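PDB 4F2N: superoxide dismutase from Leishmania major, which probably catalyses the dismutation of superoxide to molecular oxygen and hydrogen peroxide at a mononuclear iron site. Local coordinates for residues V161-K166 / G183-F188; P121-L126 / D217-C222; H28-A33 / G79-E84. One frame throughout, in Å; residues are numbered along the deposited sequence.

Interaction 1. Residues V161-K166 / G183-F188; sequences VDPQTK and GLRPIF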
ATOM      1  N   VAL B 161       0.776   6.748  23.571  1.00 19.38           N
ATOM      2  CA  VAL B 161       1.340   7.219  24.819  1.00 19.29           C
ATOM      3  C   VAL B 161       2.763   6.631  24.886  1.00 19.71           C
ATOM      4  O   VAL B 161       3.000   5.415  24.635  1.00 21.26           O
ATOM      5  CB  VAL B 161       0.520   6.696  26.028  1.00 20.29           C
ATOM      6  CG1 VAL B 161       1.318   6.791  27.321  1.00 20.69           C
ATOM      7  CG2 VAL B 161      -0.841   7.391  26.129  1.00 20.94           C
ATOM      8  N   ASP B 162       3.724   7.478  25.213  1.00 19.71           N
ATOM      9  CA  ASP B 162       5.062   6.990  25.562  1.00 21.57           C
ATOM     10  C   ASP B 162       5.040   6.741  27.083  1.00 22.83           C
ATOM     11  O   ASP B 162       4.883   7.696  27.850  1.00 22.33           O
ATOM     12  CB  ASP B 162       6.130   8.044  25.179  1.00 22.38           C
ATOM     13  CG  ASP B 162       7.553   7.621  25.552  1.00 25.69           C
ATOM     14  OD1 ASP B 162       7.758   6.984  26.610  1.00 27.06           O
ATOM     15  OD2 ASP B 162       8.490   7.987  24.812  1.00 27.12           O
ATOM     16  N   PRO B 163       5.189   5.464  27.523  1.00 24.79           N
ATOM     17  CA  PRO B 163       4.947   5.206  28.944  1.00 26.60           C
ATOM     18  C   PRO B 163       6.031   5.790  29.853  1.00 30.04           C
ATOM     19  O   PRO B 163       5.778   6.025  31.052  1.00 31.05           O
ATOM     20  CB  PRO B 163       4.944   3.676  29.031  1.00 27.83           C
ATOM     21  CG  PRO B 163       5.838   3.223  27.908  1.00 28.45           C
ATOM     22  CD  PRO B 163       5.552   4.226  26.794  1.00 26.12           C
ATOM     23  N   GLN B 164       7.232   5.987  29.304  1.00 32.38           N
ATOM     24  CA  GLN B 164       8.330   6.584  30.074  1.00 36.33           C
ATOM     25  C   GLN B 164       8.102   8.083  30.331  1.00 36.03           C
ATOM     26  O   GLN B 164       8.248   8.557  31.459  1.00 39.05           O
ATOM     27  CB  GLN B 164       9.650   6.374  29.352  1.00 39.75           C
ATOM     28  CG  GLN B 164      10.011   4.912  29.162  1.00 44.01           C
ATOM     29  CD  GLN B 164      11.183   4.709  28.216  1.00 48.73           C
ATOM     30  OE1 GLN B 164      11.262   5.326  27.147  1.00 51.07           O
ATOM     31  NE2 GLN B 164      12.092   3.829  28.594  1.00 53.16           N
ATOM     32  N   THR B 165       7.739   8.831  29.299  1.00 33.32           N
ATOM     33  CA  THR B 165       7.605  10.282  29.450  1.00 34.17           C
ATOM     34  C   THR B 165       6.170  10.751  29.718  1.00 32.18           C
ATOM     35  O   THR B 165       5.960  11.877  30.151  1.00 33.97           O
ATOM     36  CB  THR B 165       8.119  11.011  28.208  1.00 34.17           C
ATOM     37  OG1 THR B 165       7.263  10.695  27.099  1.00 31.01           O
ATOM     38  CG2 THR B 165       9.531  10.560  27.889  1.00 36.39           C
ATOM     39  N   LYS B 166       5.192   9.889  29.440  1.00 30.21           N
ATOM     40  CA  LYS B 166       3.756  10.229  29.487  1.00 29.32           C
ATOM     41  C   LYS B 166       3.306  11.142  28.339  1.00 28.58           C
ATOM     42  O   LYS B 166       2.155  11.589  28.308  1.00 29.87           O
ATOM     43  CB  LYS B 166       3.328  10.815  30.851  1.00 31.58           C
ATOM     44  CG  LYS B 166       3.841  10.065  32.072  1.00 33.18           C
ATOM     45  CD  LYS B 166       3.360   8.628  32.116  1.00 32.22           C
ATOM     46  CE  LYS B 166       3.845   7.944  33.385  1.00 34.49           C
ATOM     47  NZ  LYS B 166       3.592   6.488  33.273  1.00 33.70           N
ATOM     48  N   GLY B 183       7.906  -0.015  21.891  1.00 26.64           N
ATOM     49  CA  GLY B 183       7.534   0.204  23.309  1.00 25.58           C
ATOM     50  C   GLY B 183       6.517   1.321  23.513  1.00 24.50           C
ATOM     51  O   GLY B 183       6.214   1.701  24.657  1.00 24.54           O
ATOM     52  N   LEU B 184       5.983   1.860  22.423  1.00 22.79           N
ATOM     53  CA  LEU B 184       4.896   2.849  22.558  1.00 22.40           C
ATOM     54  C   LEU B 184       3.576   2.120  22.830  1.00 21.05           C
ATOM     55  O   LEU B 184       3.456   0.940  22.526  1.00 21.04           O
ATOM     56  CB  LEU B 184       4.787   3.740  21.310  1.00 22.35           C
ATOM     57  CG  LEU B 184       5.988   4.703  21.097  1.00 23.55           C
ATOM     58  CD1 LEU B 184       5.742   5.570  19.869  1.00 23.50           C
ATOM     59  CD2 LEU B 184       6.256   5.607  22.297  1.00 24.55           C
ATOM     60  N   ARG B 185       2.590   2.842  23.360  1.00 20.25           N
ATOM     61  CA  ARG B 185       1.304   2.265  23.704  1.00 19.45           C
ATOM     62  C   ARG B 185       0.228   2.972  22.931  1.00 19.05           C
ATOM     63  O   ARG B 185      -0.123   4.093  23.273  1.00 19.21           O
ATOM     64  CB  ARG B 185       1.062   2.409  25.216  1.00 19.45           C
ATOM     65  CG  ARG B 185       1.990   1.524  26.029  1.00 19.41           C
ATOM     66  CD  ARG B 185       1.794   1.700  27.544  1.00 20.27           C
ATOM     67  NE  ARG B 185       2.622   0.766  28.309  1.00 20.34           N
ATOM     68  CZ  ARG B 185       2.593   0.617  29.645  1.00 21.08           C
ATOM     69  NH1 ARG B 185       1.810   1.349  30.407  1.00 20.88           N
ATOM     70  NH2 ARG B 185       3.390  -0.262  30.224  1.00 21.37           N
ATOM     71  N   PRO B 186      -0.261   2.337  21.859  1.00 18.76           N
ATOM     72  CA  PRO B 186      -1.305   2.911  21.009  1.00 18.68           C
ATOM     73  C   PRO B 186      -2.573   3.176  21.798  1.00 18.91           C
ATOM     74  O   PRO B 186      -2.936   2.372  22.666  1.00 19.30           O
ATOM     75  CB  PRO B 186      -1.541   1.804  19.941  1.00 18.58           C
ATOM     76  CG  PRO B 186      -0.227   1.062  19.901  1.00 18.85           C
ATOM     77  CD  PRO B 186       0.188   1.014  21.356  1.00 18.68           C
ATOM     78  N   ILE B 187      -3.239   4.299  21.499  1.00 18.71           N
ATOM     79  CA  ILE B 187      -4.558   4.589  22.043  1.00 19.02           C
ATOM     80  C   ILE B 187      -5.574   4.869  20.946  1.00 18.81           C
ATOM     81  O   ILE B 187      -6.776   4.831  21.201  1.00 20.17           O
ATOM     82  CB  ILE B 187      -4.557   5.706  23.145  1.00 19.20           C
ATOM     83  CG1 ILE B 187      -4.339   7.094  22.529  1.00 19.20           C
ATOM     84  CG2 ILE B 187      -3.516   5.398  24.230  1.00 19.53           C
ATOM     85  CD1 ILE B 187      -4.398   8.244  23.529  1.00 19.98           C
ATOM     86  N   PHE B 188      -5.089   5.126  19.723  1.00 18.68           N
ATOM     87  CA  PHE B 188      -5.951   5.361  18.552  1.00 17.98           C
ATOM     88  C   PHE B 188      -5.170   5.083  17.273  1.00 17.63           C
ATOM     89  O   PHE B 188      -3.942   5.308  17.229  1.00 17.19           O
ATOM     90  CB  PHE B 188      -6.460   6.798  18.528  1.00 18.44           C
ATOM     91  CG  PHE B 188      -7.323   7.090  17.315  1.00 18.40           C
ATOM     92  CD1 PHE B 188      -8.543   6.421  17.153  1.00 18.59           C
ATOM     93  CD2 PHE B 188      -6.884   7.949  16.300  1.00 18.37           C
ATOM     94  CE1 PHE B 188      -9.332   6.625  16.027  1.00 18.21           C
ATOM     95  CE2 PHE B 188      -7.688   8.186  15.177  1.00 18.25           C
ATOM     96  CZ  PHE B 188      -8.910   7.511  15.042  1.00 18.12           C
TER
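Arg185 pairs with Val161 through its backbone and sends its side chain across the ring of Pro163. The pair is antiparallel and hydrogen-bonded: Val161 N donates to Arg185 O at 2.8 Å in a nearly straight bond (173°), and Arg185 N returns to Val161 O at 2.9 Å. The side chain starts beside this pair, Arg185 CB lying 3.6 Å from Val161 O. From CG to NE the chain is extended and slants across the proline, where Pro163 CB lies 4.0 Å from Arg185 CD and 3.8 Å from Arg185 NE. The same Pro163 CB covers one face of the guanidinium near its rim, 3.9 Å from Arg185 CZ. Beyond the proline, NH1 donates to Ala228 O, and Tyr23 makes a cation-pi contact. In the neighbouring pair of the register, Leu184 CD2 rests 3.7 Å from Asp162 CA. Val161 CG2 meets Ile187 CG2 at 3.8 Å, crossing at about a right angle, and both side chains touch helix 218-229. Asp162 OD1 accepts from Thr165 N, an Asx motif in the turn that follows the strand. Such pairing between strands 155-161 and 185-191 belongs to the antiparallel sheet of the C-terminal domain of iron/manganese superoxide dismutases.

Interaction 2. Residues P121-L126 / D217-C222; sequences PMPKTL and DWEFVC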
ATOM      1  N   PRO B 121     -18.733  10.678  22.066  1.00 32.39           N
ATOM      2  CA  PRO B 121     -18.059  11.950  22.403  1.00 32.26           C
ATOM      3  C   PRO B 121     -16.828  11.748  23.269  1.00 31.40           C
ATOM      4  O   PRO B 121     -16.756  10.791  24.034  1.00 31.92           O
ATOM      5  CB  PRO B 121     -19.142  12.744  23.165  1.00 33.87           C
ATOM      6  CG  PRO B 121     -20.428  12.094  22.791  1.00 35.35           C
ATOM      7  CD  PRO B 121     -20.126  10.647  22.553  1.00 34.17           C
ATOM      8  N   MET B 122     -15.858  12.635  23.114  1.00 31.08           N
ATOM      9  CA  MET B 122     -14.590  12.557  23.828  1.00 30.23           C
ATOM     10  C   MET B 122     -14.773  12.981  25.280  1.00 30.84           C
ATOM     11  O   MET B 122     -15.219  14.092  25.547  1.00 31.41           O
ATOM     12  CB  MET B 122     -13.574  13.467  23.163  1.00 29.57           C
ATOM     13  CG  MET B 122     -12.154  13.345  23.699  1.00 29.22           C
ATOM     14  SD  MET B 122     -11.147  14.595  22.884  1.00 29.78           S
ATOM     15  CE  MET B 122     -11.081  13.959  21.210  1.00 27.33           C
ATOM     16  N   PRO B 123     -14.451  12.088  26.218  1.00 30.57           N
ATOM     17  CA  PRO B 123     -14.528  12.457  27.626  1.00 31.54           C
ATOM     18  C   PRO B 123     -13.542  13.563  27.950  1.00 31.48           C
ATOM     19  O   PRO B 123     -12.483  13.684  27.309  1.00 29.58           O
ATOM     20  CB  PRO B 123     -14.126  11.176  28.355  1.00 31.31           C
ATOM     21  CG  PRO B 123     -14.383  10.076  27.371  1.00 30.46           C
ATOM     22  CD  PRO B 123     -14.067  10.676  26.034  1.00 29.74           C
ATOM     23  N   LYS B 124     -13.886  14.347  28.965  1.00 32.74           N
ATOM     24  CA  LYS B 124     -13.070  15.463  29.415  1.00 33.98           C
ATOM     25  C   LYS B 124     -11.606  15.078  29.731  1.00 32.32           C
ATOM     26  O   LYS B 124     -10.671  15.817  29.382  1.00 32.48           O
ATOM     27  CB  LYS B 124     -13.775  16.149  30.611  1.00 37.17           C
ATOM     28  CG  LYS B 124     -13.088  17.394  31.161  1.00 39.63           C
ATOM     29  CD  LYS B 124     -12.869  18.468  30.107  1.00 41.62           C
ATOM     30  CE  LYS B 124     -14.190  18.986  29.562  1.00 44.75           C
ATOM     31  NZ  LYS B 124     -13.940  20.089  28.597  1.00 46.94           N
ATOM     32  N   THR B 125     -11.392  13.918  30.346  1.00 31.30           N
ATOM     33  CA  THR B 125     -10.020  13.489  30.688  1.00 30.71           C
ATOM     34  C   THR B 125      -9.131  13.467  29.437  1.00 28.76           C
ATOM     35  O   THR B 125      -8.001  13.983  29.431  1.00 27.68           O
ATOM     36  CB  THR B 125     -10.008  12.097  31.360  1.00 31.29           C
ATOM     37  OG1 THR B 125     -10.673  12.192  32.618  1.00 33.11           O
ATOM     38  CG2 THR B 125      -8.563  11.621  31.618  1.00 30.72           C
ATOM     39  N   LEU B 126      -9.676  12.886  28.375  1.00 27.80           N
ATOM     40  CA  LEU B 126      -8.940  12.745  27.109  1.00 26.69           C
ATOM     41  C   LEU B 126      -8.754  14.091  26.429  1.00 26.42           C
ATOM     42  O   LEU B 126      -7.655  14.393  25.960  1.00 25.73           O
ATOM     43  CB  LEU B 126      -9.639  11.754  26.177  1.00 25.75           C
ATOM     44  CG  LEU B 126      -8.882  11.470  24.860  1.00 24.76           C
ATOM     45  CD1 LEU B 126      -7.453  10.986  25.096  1.00 24.09           C
ATOM     46  CD2 LEU B 126      -9.677  10.475  24.022  1.00 24.76           C
ATOM     47  N   ASP B 217     -14.685   6.135  18.358  1.00 23.66           N
ATOM     48  CA  ASP B 217     -15.159   5.823  19.687  1.00 24.45           C
ATOM     49  C   ASP B 217     -14.193   6.423  20.700  1.00 23.98           C
ATOM     50  O   ASP B 217     -13.198   5.786  21.094  1.00 23.09           O
ATOM     51  CB  ASP B 217     -15.290   4.295  19.876  1.00 24.91           C
ATOM     52  CG  ASP B 217     -15.864   3.915  21.243  1.00 26.04           C
ATOM     53  OD1 ASP B 217     -15.931   4.779  22.137  1.00 26.69           O
ATOM     54  OD2 ASP B 217     -16.243   2.745  21.428  1.00 26.57           O
ATOM     55  N   TRP B 218     -14.475   7.652  21.125  1.00 24.07           N
ATOM     56  CA  TRP B 218     -13.535   8.348  22.010  1.00 24.32           C
ATOM     57  C   TRP B 218     -13.530   7.792  23.423  1.00 24.55           C
ATOM     58  O   TRP B 218     -12.570   7.990  24.177  1.00 23.96           O
ATOM     59  CB  TRP B 218     -13.795   9.856  22.023  1.00 24.96           C
ATOM     60  CG  TRP B 218     -13.421  10.582  20.758  1.00 24.68           C
ATOM     61  CD1 TRP B 218     -14.272  11.269  19.880  1.00 25.50           C
ATOM     62  CD2 TRP B 218     -12.073  10.751  20.201  1.00 24.28           C
ATOM     63  NE1 TRP B 218     -13.551  11.836  18.853  1.00 24.87           N
ATOM     64  CE2 TRP B 218     -12.225  11.551  18.986  1.00 24.28           C
ATOM     65  CE3 TRP B 218     -10.798  10.339  20.586  1.00 23.49           C
ATOM     66  CZ2 TRP B 218     -11.139  11.911  18.203  1.00 23.80           C
ATOM     67  CZ3 TRP B 218      -9.698  10.703  19.778  1.00 23.47           C
ATOM     68  CH2 TRP B 218      -9.873  11.465  18.610  1.00 23.26           C
ATOM     69  N   GLU B 219     -14.591   7.082  23.791  1.00 25.04           N
ATOM     70  CA  GLU B 219     -14.619   6.388  25.097  1.00 26.02           C
ATOM     71  C   GLU B 219     -13.583   5.252  25.159  1.00 24.74           C
ATOM     72  O   GLU B 219     -12.909   5.063  26.182  1.00 24.60           O
ATOM     73  CB  GLU B 219     -16.038   5.907  25.422  1.00 28.42           C
ATOM     74  CG  GLU B 219     -17.000   7.080  25.574  1.00 31.05           C
ATOM     75  CD  GLU B 219     -18.439   6.663  25.822  1.00 34.44           C
ATOM     76  OE1 GLU B 219     -18.672   5.501  26.215  1.00 36.52           O
ATOM     77  OE2 GLU B 219     -19.351   7.503  25.632  1.00 36.21           O
ATOM     78  N   PHE B 220     -13.446   4.501  24.064  1.00 23.42           N
ATOM     79  CA  PHE B 220     -12.419   3.473  24.008  1.00 22.71           C
ATOM     80  C   PHE B 220     -11.044   4.128  24.021  1.00 21.89           C
ATOM     81  O   PHE B 220     -10.147   3.663  24.713  1.00 21.81           O
ATOM     82  CB  PHE B 220     -12.553   2.584  22.760  1.00 22.50           C
ATOM     83  CG  PHE B 220     -11.399   1.660  22.571  1.00 22.48           C
ATOM     84  CD1 PHE B 220     -11.289   0.491  23.344  1.00 22.89           C
ATOM     85  CD2 PHE B 220     -10.398   1.956  21.640  1.00 22.05           C
ATOM     86  CE1 PHE B 220     -10.210  -0.364  23.175  1.00 22.25           C
ATOM     87  CE2 PHE B 220      -9.317   1.097  21.470  1.00 21.34           C
ATOM     88  CZ  PHE B 220      -9.237  -0.064  22.234  1.00 21.62           C
ATOM     89  N   VAL B 221     -10.866   5.188  23.233  1.00 21.43           N
ATOM     90  CA  VAL B 221      -9.569   5.879  23.188  1.00 20.86           C
ATOM     91  C   VAL B 221      -9.224   6.368  24.615  1.00 21.18           C
ATOM     92  O   VAL B 221      -8.091   6.219  25.075  1.00 20.27           O
ATOM     93  CB  VAL B 221      -9.555   7.062  22.191  1.00 20.66           C
ATOM     94  CG1 VAL B 221      -8.199   7.759  22.208  1.00 20.33           C
ATOM     95  CG2 VAL B 221      -9.893   6.579  20.772  1.00 20.24           C
ATOM     96  N   CYS B 222     -10.204   6.946  25.307  1.00 21.90           N
ATOM     97  CA  CYS B 222      -9.947   7.436  26.672  1.00 22.99           C
ATOM     98  C   CYS B 222      -9.613   6.300  27.658  1.00 23.22           C
ATOM     99  O   CYS B 222      -8.719   6.444  28.503  1.00 23.14           O
ATOM    100  CB  CYS B 222     -11.128   8.276  27.162  1.00 24.00           C
ATOM    101  SG  CYS B 222     -10.804   9.086  28.747  1.00 26.25           S
TER
HETATM  102  O   HOH W   1     -18.597   9.968  25.906  1.00 36.88           O
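Two torsions bring Met122 and Trp218 together. The methionine chain runs out extended to SD and then bends at chi3 (-70°), which turns the terminal methyl back over the indole; Trp218 in turn holds CG beside its backbone N (chi1 -71°), presenting the ring to the approaching methyl. CE ends 3.4 Å from the centroid of the six-membered ring and only 8° off its normal, a CH-pi contact over the middle of the face. SD stands above the same face but farther away, 4.9 Å from that centroid, so this Met-aromatic contact is made chiefly by the methyl. The main chain is close as well, with Met122 CA 3.3 Å from Trp218 CB.

The pairing joins the starts of two helices of the C-terminal domain of the iron/manganese superoxide dismutase fold, 124-134 and 218-229. Pro123 occupies the N-cap position of the first. Asp217 occupies that of the second, where its OD1 accepts from Phe220 N, the amide meeting it from above the carboxylate plane.

Farther along, Leu126 reaches over with a single methyl, touching two residues: CD2 lies 3.6 Å from Trp218 CE3, approaching the ring obliquely, and an equal 3.6 Å from Val221 CG1. Its CB leans on the thiol of Cys222, which also packs against Pro123 CB, while Pro123 CG meets Cys222 CB at 3.7 Å. Toward solvent the chemistry becomes polar. A water donates both to Pro121 O at 2.8 Å and to Glu219 OE2 at 2.6 Å, linking the two segments where apolar packing ends. Met141 of helix 137-149 also touches Trp218, and Val137 of the same helix touches Met122.

Interaction 3. Residues H28-A33 / G79-E84; sequences HLRYPA and GKTIEE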
ATOM      1  N   HIS B  28      -7.083  -9.305  25.500  1.00 25.50           N
ATOM      2  CA  HIS B  28      -8.076 -10.321  25.091  1.00 26.81           C
ATOM      3  C   HIS B  28      -7.815 -10.861  23.687  1.00 26.39           C
ATOM      4  O   HIS B  28      -8.382 -11.889  23.310  1.00 26.93           O
ATOM      5  CB  HIS B  28      -9.452  -9.704  25.122  1.00 28.44           C
ATOM      6  CG  HIS B  28      -9.563  -8.550  24.183  1.00 29.48           C
ATOM      7  ND1 HIS B  28      -9.168  -7.286  24.528  1.00 29.98           N
ATOM      8  CD2 HIS B  28      -9.900  -8.506  22.823  1.00 29.84           C
ATOM      9  CE1 HIS B  28      -9.332  -6.469  23.469  1.00 30.24           C
ATOM     10  NE2 HIS B  28      -9.772  -7.218  22.417  1.00 30.08           N
ATOM     11  N   LEU B  29      -6.969 -10.184  22.903  1.00 25.12           N
ATOM     12  CA  LEU B  29      -6.661 -10.654  21.532  1.00 24.68           C
ATOM     13  C   LEU B  29      -5.610 -11.759  21.512  1.00 25.09           C
ATOM     14  O   LEU B  29      -4.420 -11.510  21.684  1.00 24.80           O
ATOM     15  CB  LEU B  29      -6.281  -9.500  20.577  1.00 23.58           C
ATOM     16  CG  LEU B  29      -6.405  -9.840  19.079  1.00 22.96           C
ATOM     17  CD1 LEU B  29      -7.870  -9.885  18.666  1.00 23.22           C
ATOM     18  CD2 LEU B  29      -5.655  -8.833  18.215  1.00 22.21           C
ATOM     19  N   ARG B  30      -6.055 -12.992  21.265  1.00 26.21           N
ATOM     20  CA  ARG B  30      -5.197 -14.164  21.504  1.00 27.14           C
ATOM     21  C   ARG B  30      -5.102 -15.102  20.319  1.00 27.34           C
ATOM     22  O   ARG B  30      -5.836 -14.960  19.353  1.00 27.73           O
ATOM     23  CB  ARG B  30      -5.637 -14.921  22.766  1.00 28.99           C
ATOM     24  CG  ARG B  30      -5.680 -14.008  23.986  1.00 30.31           C
ATOM     25  CD  ARG B  30      -5.361 -14.689  25.295  1.00 32.12           C
ATOM     26  NE  ARG B  30      -4.960 -13.660  26.251  1.00 33.62           N
ATOM     27  CZ  ARG B  30      -3.886 -13.714  27.031  1.00 34.11           C
ATOM     28  NH1 ARG B  30      -3.083 -14.778  27.011  1.00 34.48           N
ATOM     29  NH2 ARG B  30      -3.636 -12.699  27.853  1.00 34.80           N
ATOM     30  N   TYR B  31      -4.145 -16.023  20.384  1.00 27.53           N
ATOM     31  CA  TYR B  31      -3.982 -17.103  19.398  1.00 27.88           C
ATOM     32  C   TYR B  31      -4.574 -18.425  19.966  1.00 29.01           C
ATOM     33  O   TYR B  31      -4.416 -18.670  21.142  1.00 29.57           O
ATOM     34  CB  TYR B  31      -2.492 -17.273  19.075  1.00 27.50           C
ATOM     35  CG  TYR B  31      -2.249 -18.183  17.903  1.00 27.99           C
ATOM     36  CD1 TYR B  31      -2.204 -17.675  16.596  1.00 27.24           C
ATOM     37  CD2 TYR B  31      -2.105 -19.566  18.088  1.00 28.99           C
ATOM     38  CE1 TYR B  31      -2.008 -18.520  15.520  1.00 27.54           C
ATOM     39  CE2 TYR B  31      -1.902 -20.411  17.012  1.00 29.68           C
ATOM     40  CZ  TYR B  31      -1.867 -19.885  15.736  1.00 28.87           C
ATOM     41  OH  TYR B  31      -1.664 -20.727  14.671  1.00 29.47           O
ATOM     42  N   PRO B  32      -5.241 -19.279  19.140  1.00 29.82           N
ATOM     43  CA  PRO B  32      -5.498 -19.147  17.699  1.00 29.67           C
ATOM     44  C   PRO B  32      -6.313 -17.900  17.394  1.00 28.96           C
ATOM     45  O   PRO B  32      -7.218 -17.547  18.165  1.00 29.47           O
ATOM     46  CB  PRO B  32      -6.295 -20.425  17.354  1.00 30.65           C
ATOM     47  CG  PRO B  32      -6.002 -21.396  18.458  1.00 31.89           C
ATOM     48  CD  PRO B  32      -5.822 -20.532  19.681  1.00 31.23           C
ATOM     49  N   ALA B  33      -5.977 -17.233  16.298  1.00 28.62           N
ATOM     50  CA  ALA B  33      -6.612 -15.980  15.917  1.00 28.25           C
ATOM     51  C   ALA B  33      -8.097 -16.180  15.578  1.00 28.77           C
ATOM     52  O   ALA B  33      -8.468 -17.229  15.032  1.00 29.16           O
ATOM     53  CB  ALA B  33      -5.871 -15.382  14.729  1.00 27.23           C
ATOM     54  N   GLY B  79      -2.914 -19.954  23.391  1.00 32.92           N
ATOM     55  CA  GLY B  79      -3.123 -19.348  24.706  1.00 32.81           C
ATOM     56  C   GLY B  79      -2.426 -17.991  24.880  1.00 31.74           C
ATOM     57  O   GLY B  79      -2.660 -17.282  25.859  1.00 32.40           O
ATOM     58  N   LYS B  80      -1.545 -17.640  23.956  1.00 30.21           N
ATOM     59  CA  LYS B  80      -0.775 -16.400  24.091  1.00 29.33           C
ATOM     60  C   LYS B  80      -1.428 -15.256  23.344  1.00 27.09           C
ATOM     61  O   LYS B  80      -2.236 -15.502  22.442  1.00 26.85           O
ATOM     62  CB  LYS B  80       0.650 -16.613  23.583  1.00 30.24           C
ATOM     63  CG  LYS B  80       1.474 -17.525  24.485  1.00 33.39           C
ATOM     64  CD  LYS B  80       2.654 -18.080  23.697  1.00 34.18           C
ATOM     65  CE  LYS B  80       3.764 -18.637  24.596  1.00 36.67           C
ATOM     66  NZ  LYS B  80       3.230 -19.126  25.897  1.00 38.10           N
ATOM     67  N   THR B  81      -1.089 -14.018  23.711  1.00 25.42           N
ATOM     68  CA  THR B  81      -1.572 -12.838  22.968  1.00 23.87           C
ATOM     69  C   THR B  81      -0.969 -12.748  21.572  1.00 22.65           C
ATOM     70  O   THR B  81       0.170 -13.195  21.310  1.00 22.21           O
ATOM     71  CB  THR B  81      -1.284 -11.494  23.688  1.00 23.80           C
ATOM     72  OG1 THR B  81       0.135 -11.340  23.864  1.00 23.11           O
ATOM     73  CG2 THR B  81      -1.974 -11.462  25.073  1.00 24.82           C
ATOM     74  N   ILE B  82      -1.736 -12.156  20.681  1.00 21.91           N
ATOM     75  CA  ILE B  82      -1.235 -11.798  19.360  1.00 21.38           C
ATOM     76  C   ILE B  82      -0.013 -10.880  19.479  1.00 21.42           C
ATOM     77  O   ILE B  82       0.948 -11.042  18.739  1.00 21.52           O
ATOM     78  CB  ILE B  82      -2.349 -11.156  18.510  1.00 20.73           C
ATOM     79  CG1 ILE B  82      -3.546 -12.136  18.352  1.00 21.24           C
ATOM     80  CG2 ILE B  82      -1.822 -10.703  17.144  1.00 20.16           C
ATOM     81  CD1 ILE B  82      -3.209 -13.458  17.685  1.00 21.30           C
ATOM     82  N   GLU B  83      -0.030  -9.947  20.434  1.00 21.59           N
ATOM     83  CA  GLU B  83       1.127  -9.066  20.648  1.00 22.10           C
ATOM     84  C   GLU B  83       2.414  -9.830  20.974  1.00 22.22           C
ATOM     85  O   GLU B  83       3.522  -9.434  20.596  1.00 22.05           O
ATOM     86  CB  GLU B  83       0.819  -8.097  21.774  1.00 22.96           C
ATOM     87  CG  GLU B  83      -0.124  -7.017  21.306  1.00 23.23           C
ATOM     88  CD  GLU B  83      -0.757  -6.272  22.460  1.00 24.11           C
ATOM     89  OE1 GLU B  83      -0.027  -5.482  23.083  1.00 24.27           O
ATOM     90  OE2 GLU B  83      -1.972  -6.469  22.711  1.00 24.57           O
ATOM     91  N   GLU B  84       2.276 -10.941  21.674  1.00 23.99           N
ATOM     92  CA  GLU B  84       3.442 -11.774  21.937  1.00 24.35           C
ATOM     93  C   GLU B  84       4.039 -12.300  20.613  1.00 23.89           C
ATOM     94  O   GLU B  84       5.264 -12.342  20.441  1.00 23.87           O
ATOM     95  CB  GLU B  84       3.069 -12.915  22.888  1.00 26.60           C
ATOM     96  CG  GLU B  84       4.229 -13.799  23.274  1.00 29.23           C
ATOM     97  CD  GLU B  84       4.012 -14.545  24.590  1.00 32.71           C
ATOM     98  OE1 GLU B  84       3.125 -14.166  25.405  1.00 32.85           O
ATOM     99  OE2 GLU B  84       4.747 -15.528  24.808  1.00 35.51           O
TER
HETATM  100  O   HOH W   2      -2.672  -9.041  21.597  1.00 18.60           O
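Gly79 meets Tyr31 and Arg30 through its backbone N and O, an example of a short loop gripped mainly by backbone atoms. Its N donates to Tyr31 O at 3.0 Å, and its O accepts from Arg30 NH1 at 2.8 Å. That oxygen lies in the guanidinium plane, at the edge of the group, although the bond is somewhat bent (143°). Lys80 contributes its carbonyl: Tyr31 N donates to Lys80 O at 2.9 Å, pointing almost straight down the C=O bond (179°).

Thr81 follows, its CA nearest that of Arg30. Its CG2 sits over one face of the Arg30 guanidinium, 3.5 Å from CZ and off toward the rim, so the arginine is held at its edge by an oxygen and on a face by a methyl; Arg30 NE also donates to Pro27 O. With chi1 at 60°, Thr81 OG1 lies between the backbone N and the carbonyl carbon, from where it accepts from Glu84 N and caps the helix.

Ile82 opens that helix and donates from its N to Leu29 O at 2.9 Å. Its side chain slots in against the extended segment: CG1 packs 3.7 Å from Leu29 CG, while CD1 reaches 3.5 Å from Arg30 O and comes up to the edge of the Tyr31 ring. Glu83 N donates to a water at 3.0 Å, which lies close to Leu29 O as well, and the Glu83 carboxylate accepts from Thr25 N and Leu26 N. Leu29 packs on helix 96-113, and Ala33 on both 96-113 and 52-71, the helices that carry His108 and His58 to the iron. The whole is an extended segment near the N-terminus, bridged by backbone bonds to the N-capped start of helix 82-89, in the alpha-hairpin domain of iron/manganese superoxide dismutases.

In the fold
Interactions 1 and 2 belong to the C-terminal domain and interaction 3 to the alpha-hairpin domain. Along the chain, interaction 1 is nested within the loop that interaction 2 closes, and the two touch in space: Ile187 and Phe188 pack on Val221, joining the sheet edge to helix 218-229. Interaction 3 closes earlier, touches neither, and its centre lies about 21 Å from that of interaction 1. Their chemistry follows their place. One antiparallel strand pair carries interaction 1, partly buried; side-chain packing carries interaction 2, also partly buried, with a bridging water at its exposed end; backbone bonds dominate interaction 3, the most buried, although its arginine and glycine remain exposed.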